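UPF0255 protein frsA (Vibrio vulnificus, PDB 4I4C) is an alpha/beta-hydrolase-fold protein of the FrsA family that probably hydrolyses carboxylic esters to an alcohol and a carboxylate. Local coordinates at residues 286-298 / 401-415. Numbering follows the deposited sequence.
Sequences QEKIKACVILGAP and SLDLAIKWLEDELLR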
loop_
_atom_site.group_PDB
_atom_site.type_symbol
_atom_site.label_atom_id
_atom_site.label_comp_id
_atom_site.label_asym_id
_atom_site.label_seq_id
_atom_site.Cartn_x
_atom_site.Cartn_y
_atom_site.Cartn_z
ATOM N N GLN A 286 11.459 13.832 -16.344
ATOM C CA GLN A 286 12.071 12.832 -17.208
ATOM C C GLN A 286 13.593 12.738 -17.094
ATOM O O GLN A 286 14.198 11.802 -17.625
ATOM C CB GLN A 286 11.636 13.050 -18.663
ATOM C CG GLN A 286 10.129 13.200 -18.829
ATOM C CD GLN A 286 9.650 12.820 -20.223
ATOM O OE1 GLN A 286 10.402 12.247 -21.012
ATOM N NE2 GLN A 286 8.394 13.138 -20.531
ATOM N N GLU A 287 14.214 13.694 -16.407
ATOM C CA GLU A 287 15.668 13.665 -16.237
ATOM C C GLU A 287 16.042 13.090 -14.884
ATOM O O GLU A 287 16.952 12.252 -14.769
ATOM C CB GLU A 287 16.273 15.066 -16.393
ATOM C CG GLU A 287 16.512 15.469 -17.855
ATOM C CD GLU A 287 17.435 14.492 -18.567
ATOM O OE1 GLU A 287 18.573 14.298 -18.085
ATOM O OE2 GLU A 287 17.017 13.911 -19.596
ATOM N N LYS A 288 15.327 13.553 -13.863
ATOM C CA LYS A 288 15.572 13.141 -12.491
ATOM C C LYS A 288 15.204 11.685 -12.240
ATOM O O LYS A 288 15.795 11.047 -11.380
ATOM C CB LYS A 288 14.813 14.043 -11.515
ATOM C CG LYS A 288 15.262 15.493 -11.525
ATOM C CD LYS A 288 14.323 16.346 -10.702
ATOM C CE LYS A 288 14.571 17.825 -10.932
ATOM N NZ LYS A 288 13.459 18.667 -10.394
ATOM N N ILE A 289 14.223 11.163 -12.977
ATOM C CA ILE A 289 13.822 9.764 -12.820
ATOM C C ILE A 289 14.543 8.894 -13.845
ATOM O O ILE A 289 14.411 9.105 -15.046
ATOM C CB ILE A 289 12.300 9.582 -12.974
ATOM C CG1 ILE A 289 11.554 10.319 -11.857
ATOM C CG2 ILE A 289 11.927 8.105 -12.994
ATOM C CD1 ILE A 289 12.156 10.078 -10.483
ATOM N N LYS A 290 15.307 7.921 -13.360
ATOM C CA LYS A 290 16.107 7.055 -14.225
ATOM C C LYS A 290 15.407 5.738 -14.564
ATOM O O LYS A 290 15.722 5.102 -15.571
ATOM C CB LYS A 290 17.452 6.770 -13.559
ATOM C CG LYS A 290 18.321 8.015 -13.368
ATOM C CD LYS A 290 18.524 8.755 -14.704
ATOM C CE LYS A 290 19.544 9.892 -14.600
ATOM N NZ LYS A 290 19.231 10.854 -13.483
ATOM N N ALA A 291 14.464 5.327 -13.718
ATOM C CA ALA A 291 13.746 4.071 -13.932
ATOM C C ALA A 291 12.457 4.044 -13.137
ATOM O O ALA A 291 12.399 4.613 -12.060
ATOM C CB ALA A 291 14.618 2.886 -13.535
ATOM N N CYS A 292 11.437 3.372 -13.669
ATOM C CA CYS A 292 10.170 3.200 -12.967
ATOM C C CYS A 292 9.627 1.777 -13.156
ATOM O O CYS A 292 9.698 1.208 -14.246
ATOM C CB CYS A 292 9.136 4.246 -13.427
ATOM S SG CYS A 292 7.470 4.064 -12.654
ATOM N N VAL A 293 9.101 1.196 -12.081
ATOM C CA VAL A 293 8.495 -0.124 -12.144
ATOM C C VAL A 293 7.191 -0.074 -11.358
ATOM O O VAL A 293 7.153 0.447 -10.237
ATOM C CB VAL A 293 9.406 -1.203 -11.521
ATOM C CG1 VAL A 293 8.781 -2.582 -11.663
ATOM C CG2 VAL A 293 10.791 -1.175 -12.151
ATOM N N ILE A 294 6.130 -0.600 -11.947
ATOM C CA ILE A 294 4.833 -0.621 -11.302
ATOM C C ILE A 294 4.237 -2.029 -11.306
ATOM O O ILE A 294 4.482 -2.807 -12.213
ATOM C CB ILE A 294 3.847 0.385 -11.945
ATOM C CG1 ILE A 294 3.591 0.043 -13.420
ATOM C CG2 ILE A 294 4.368 1.821 -11.815
ATOM C CD1 ILE A 294 2.392 0.812 -14.012
ATOM N N LEU A 295 3.477 -2.371 -10.263
ATOM C CA LEU A 295 2.820 -3.668 -10.225
ATOM C C LEU A 295 1.377 -3.494 -9.786
ATOM O O LEU A 295 1.111 -2.877 -8.753
ATOM C CB LEU A 295 3.568 -4.630 -9.290
ATOM C CG LEU A 295 2.971 -6.031 -9.079
ATOM C CD1 LEU A 295 2.657 -6.756 -10.383
ATOM C CD2 LEU A 295 3.891 -6.890 -8.206
ATOM N N GLY A 296 0.445 -4.041 -10.563
ATOM C CA GLY A 296 -0.968 -4.010 -10.192
ATOM C C GLY A 296 -1.614 -2.626 -10.141
ATOM O O GLY A 296 -2.579 -2.415 -9.404
ATOM N N ALA A 297 -1.098 -1.685 -10.931
ATOM C CA ALA A 297 -1.592 -0.305 -10.917
ATOM C C ALA A 297 -2.904 -0.125 -11.699
ATOM O O ALA A 297 -3.047 -0.642 -12.820
ATOM C CB ALA A 297 -0.502 0.657 -11.442
ATOM N N PRO A 298 -3.874 0.603 -11.109
ATOM C CA PRO A 298 -5.126 0.947 -11.802
ATOM C C PRO A 298 -4.912 2.145 -12.719
ATOM O O PRO A 298 -5.342 3.259 -12.391
ATOM C CB PRO A 298 -6.068 1.336 -10.653
ATOM C CG PRO A 298 -5.154 1.858 -9.588
ATOM C CD PRO A 298 -3.870 1.056 -9.705
ATOM N N SER A 401 7.495 -11.196 -10.496
ATOM C CA SER A 401 7.322 -9.760 -10.722
ATOM C C SER A 401 8.451 -8.979 -10.083
ATOM O O SER A 401 9.051 -8.084 -10.690
ATOM C CB SER A 401 5.994 -9.300 -10.124
ATOM O OG SER A 401 4.908 -9.840 -10.851
ATOM N N LEU A 402 8.731 -9.338 -8.839
ATOM C CA LEU A 402 9.742 -8.669 -8.047
ATOM C C LEU A 402 11.140 -8.951 -8.567
ATOM O O LEU A 402 12.027 -8.095 -8.477
ATOM C CB LEU A 402 9.638 -9.112 -6.587
ATOM C CG LEU A 402 9.791 -7.948 -5.622
ATOM C CD1 LEU A 402 8.671 -6.944 -5.867
ATOM C CD2 LEU A 402 9.790 -8.437 -4.183
ATOM N N ASP A 403 11.357 -10.152 -9.097
ATOM C CA ASP A 403 12.652 -10.467 -9.707
ATOM C C ASP A 403 12.914 -9.611 -10.959
ATOM O O ASP A 403 14.029 -9.123 -11.172
ATOM C CB ASP A 403 12.769 -11.965 -10.030
ATOM C CG ASP A 403 12.934 -12.833 -8.777
ATOM O OD1 ASP A 403 13.261 -12.280 -7.696
ATOM O OD2 ASP A 403 12.743 -14.069 -8.878
ATOM N N LEU A 404 11.876 -9.440 -11.775
ATOM C CA LEU A 404 11.914 -8.592 -12.970
ATOM C C LEU A 404 12.133 -7.120 -12.622
ATOM O O LEU A 404 12.775 -6.365 -13.373
ATOM C CB LEU A 404 10.594 -8.729 -13.727
ATOM C CG LEU A 404 10.403 -10.053 -14.467
ATOM C CD1 LEU A 404 8.971 -10.190 -14.925
ATOM C CD2 LEU A 404 11.341 -10.127 -15.659
ATOM N N ALA A 405 11.574 -6.729 -11.479
ATOM C CA ALA A 405 11.683 -5.371 -10.967
ATOM C C ALA A 405 13.117 -5.038 -10.606
ATOM O O ALA A 405 13.639 -3.992 -10.990
ATOM C CB ALA A 405 10.804 -5.210 -9.738
ATOM N N ILE A 406 13.745 -5.918 -9.838
ATOM C CA ILE A 406 15.096 -5.662 -9.365
ATOM C C ILE A 406 16.092 -5.691 -10.542
ATOM O O ILE A 406 17.055 -4.914 -10.575
ATOM C CB ILE A 406 15.481 -6.608 -8.191
ATOM C CG1 ILE A 406 15.296 -5.894 -6.846
ATOM C CG2 ILE A 406 16.918 -7.064 -8.295
ATOM C CD1 ILE A 406 14.010 -5.105 -6.715
ATOM N N LYS A 407 15.841 -6.562 -11.516
ATOM C CA LYS A 407 16.676 -6.605 -12.725
ATOM C C LYS A 407 16.600 -5.300 -13.513
ATOM O O LYS A 407 17.613 -4.799 -14.018
ATOM C CB LYS A 407 16.305 -7.788 -13.633
ATOM C CG LYS A 407 17.078 -9.059 -13.321
ATOM C CD LYS A 407 18.592 -8.826 -13.373
ATOM C CE LYS A 407 19.044 -8.325 -14.745
ATOM N NZ LYS A 407 20.529 -8.328 -14.896
ATOM N N TRP A 408 15.390 -4.763 -13.605
ATOM C CA TRP A 408 15.151 -3.495 -14.280
ATOM C C TRP A 408 15.932 -2.396 -13.573
ATOM O O TRP A 408 16.591 -1.577 -14.214
ATOM C CB TRP A 408 13.654 -3.189 -14.257
ATOM C CG TRP A 408 13.200 -2.078 -15.162
ATOM C CD1 TRP A 408 13.006 -0.764 -14.823
ATOM C CD2 TRP A 408 12.848 -2.190 -16.547
ATOM N NE1 TRP A 408 12.560 -0.055 -15.914
ATOM C CE2 TRP A 408 12.452 -0.906 -16.983
ATOM C CE3 TRP A 408 12.828 -3.250 -17.459
ATOM C CZ2 TRP A 408 12.039 -0.657 -18.289
ATOM C CZ3 TRP A 408 12.416 -3.003 -18.756
ATOM C CH2 TRP A 408 12.027 -1.718 -19.159
ATOM N N LEU A 409 15.868 -2.393 -12.243
ATOM C CA LEU A 409 16.560 -1.378 -11.456
ATOM C C LEU A 409 18.064 -1.582 -11.495
ATOM O O LEU A 409 18.827 -0.624 -11.560
ATOM C CB LEU A 409 16.041 -1.371 -10.022
ATOM C CG LEU A 409 14.600 -0.870 -9.979
ATOM C CD1 LEU A 409 13.866 -1.425 -8.773
ATOM C CD2 LEU A 409 14.569 0.653 -9.979
ATOM N N GLU A 410 18.483 -2.838 -11.465
ATOM C CA GLU A 410 19.879 -3.189 -11.642
ATOM C C GLU A 410 20.394 -2.630 -12.966
ATOM O O GLU A 410 21.452 -1.997 -13.007
ATOM C CB GLU A 410 20.013 -4.708 -11.636
ATOM C CG GLU A 410 21.420 -5.241 -11.540
ATOM C CD GLU A 410 21.438 -6.659 -11.010
ATOM O OE1 GLU A 410 20.342 -7.233 -10.819
ATOM O OE2 GLU A 410 22.542 -7.194 -10.774
ATOM N N ASP A 411 19.638 -2.852 -14.044
ATOM C CA ASP A 411 20.067 -2.420 -15.380
ATOM C C ASP A 411 20.068 -0.905 -15.574
ATOM O O ASP A 411 20.961 -0.362 -16.224
ATOM C CB ASP A 411 19.227 -3.080 -16.484
ATOM C CG ASP A 411 19.358 -4.603 -16.498
ATOM O OD1 ASP A 411 20.300 -5.142 -15.872
ATOM O OD2 ASP A 411 18.513 -5.265 -17.139
ATOM N N GLU A 412 19.081 -0.221 -15.011
ATOM C CA GLU A 412 18.900 1.191 -15.326
ATOM C C GLU A 412 19.453 2.125 -14.257
ATOM O O GLU A 412 19.860 3.246 -14.565
ATOM C CB GLU A 412 17.429 1.500 -15.624
ATOM C CG GLU A 412 16.843 0.695 -16.787
ATOM C CD GLU A 412 17.434 1.088 -18.139
ATOM O OE1 GLU A 412 18.103 2.134 -18.208
ATOM O OE2 GLU A 412 17.217 0.358 -19.126
ATOM N N LEU A 413 19.479 1.654 -13.010
ATOM C CA LEU A 413 19.952 2.454 -11.881
ATOM C C LEU A 413 21.436 2.243 -11.558
ATOM O O LEU A 413 22.150 3.211 -11.295
ATOM C CB LEU A 413 19.115 2.162 -10.632
ATOM C CG LEU A 413 18.418 3.294 -9.892
ATOM C CD1 LEU A 413 17.581 4.121 -10.850
ATOM C CD2 LEU A 413 17.550 2.706 -8.738
ATOM N N LEU A 414 21.901 0.992 -11.557
ATOM C CA LEU A 414 23.317 0.713 -11.291
ATOM C C LEU A 414 24.088 0.734 -12.609
ATOM O O LEU A 414 24.959 -0.099 -12.855
ATOM C CB LEU A 414 23.489 -0.641 -10.601
ATOM C CG LEU A 414 22.629 -0.846 -9.336
ATOM C CD1 LEU A 414 22.892 -2.178 -8.674
ATOM C CD2 LEU A 414 22.854 0.279 -8.351
ATOM N N ARG A 415 23.758 1.714 -13.441
ATOM C CA ARG A 415 24.138 1.740 -14.857
ATOM C C ARG A 415 25.596 2.140 -15.143
ATOM O O ARG A 415 26.064 3.222 -14.763
ATOM C CB ARG A 415 23.172 2.669 -15.601
ATOM C CG ARG A 415 23.344 2.688 -17.080
ATOM C CD ARG A 415 22.009 2.813 -17.782
ATOM N NE ARG A 415 21.227 3.989 -17.409
ATOM C CZ ARG A 415 21.567 5.241 -17.699
ATOM N NH1 ARG A 415 22.712 5.499 -18.322
ATOM N NH2 ARG A 415 20.771 6.242 -17.336
ATOM O OXT ARG A 415 26.344 1.391 -15.791
HETATM O O HOH W 1 17.879 4.526 -17.418
#
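Val293 meets residues 401-413 of helix 394-413 with both branches, a worked example of how a helix lies on one strand of an alpha/beta-hydrolase sheet; over these short segments the strand and helix axes run antiparallel (174°). With CG1 anti to the backbone N (chi1 -177°), the fork straddles one helical turn: CG1 rests on Ala405 CB at 3.8 Å, while CG2 comes obliquely to the indole of Trp408, 3.5 Å from its CD1. Trp408 NE1 is hydrogen-bonded to Pro357 O, which ties the indole N-H to the residue just before the neighbouring strand 358-363. Two residues away in either direction, Ala291 and Leu295 extend the seam. Ala291 CB sits among Leu409 CD2, Leu413 CD1 and Glu412 CB, the last at 3.8 Å; at the far end Leu295 CD2 lies 3.7 Å from Ser401 CB, and OG of the same serine is hydrogen-bonded to Gly397 O. No direct hydrogen bond joins the segments, but a water donates to Lys290 O (2.9 Å) and to Glu412 OE1, bridging them near the C-terminus of the chain. Leu295 and Leu402 also line the pocket that holds the bound polyether. Strand 291-295 runs between the parallel strands 266-271 and 358-363; helix 394-413 packs on one face of this sheet, and helix 273-284 meets Cys292 on the opposite face.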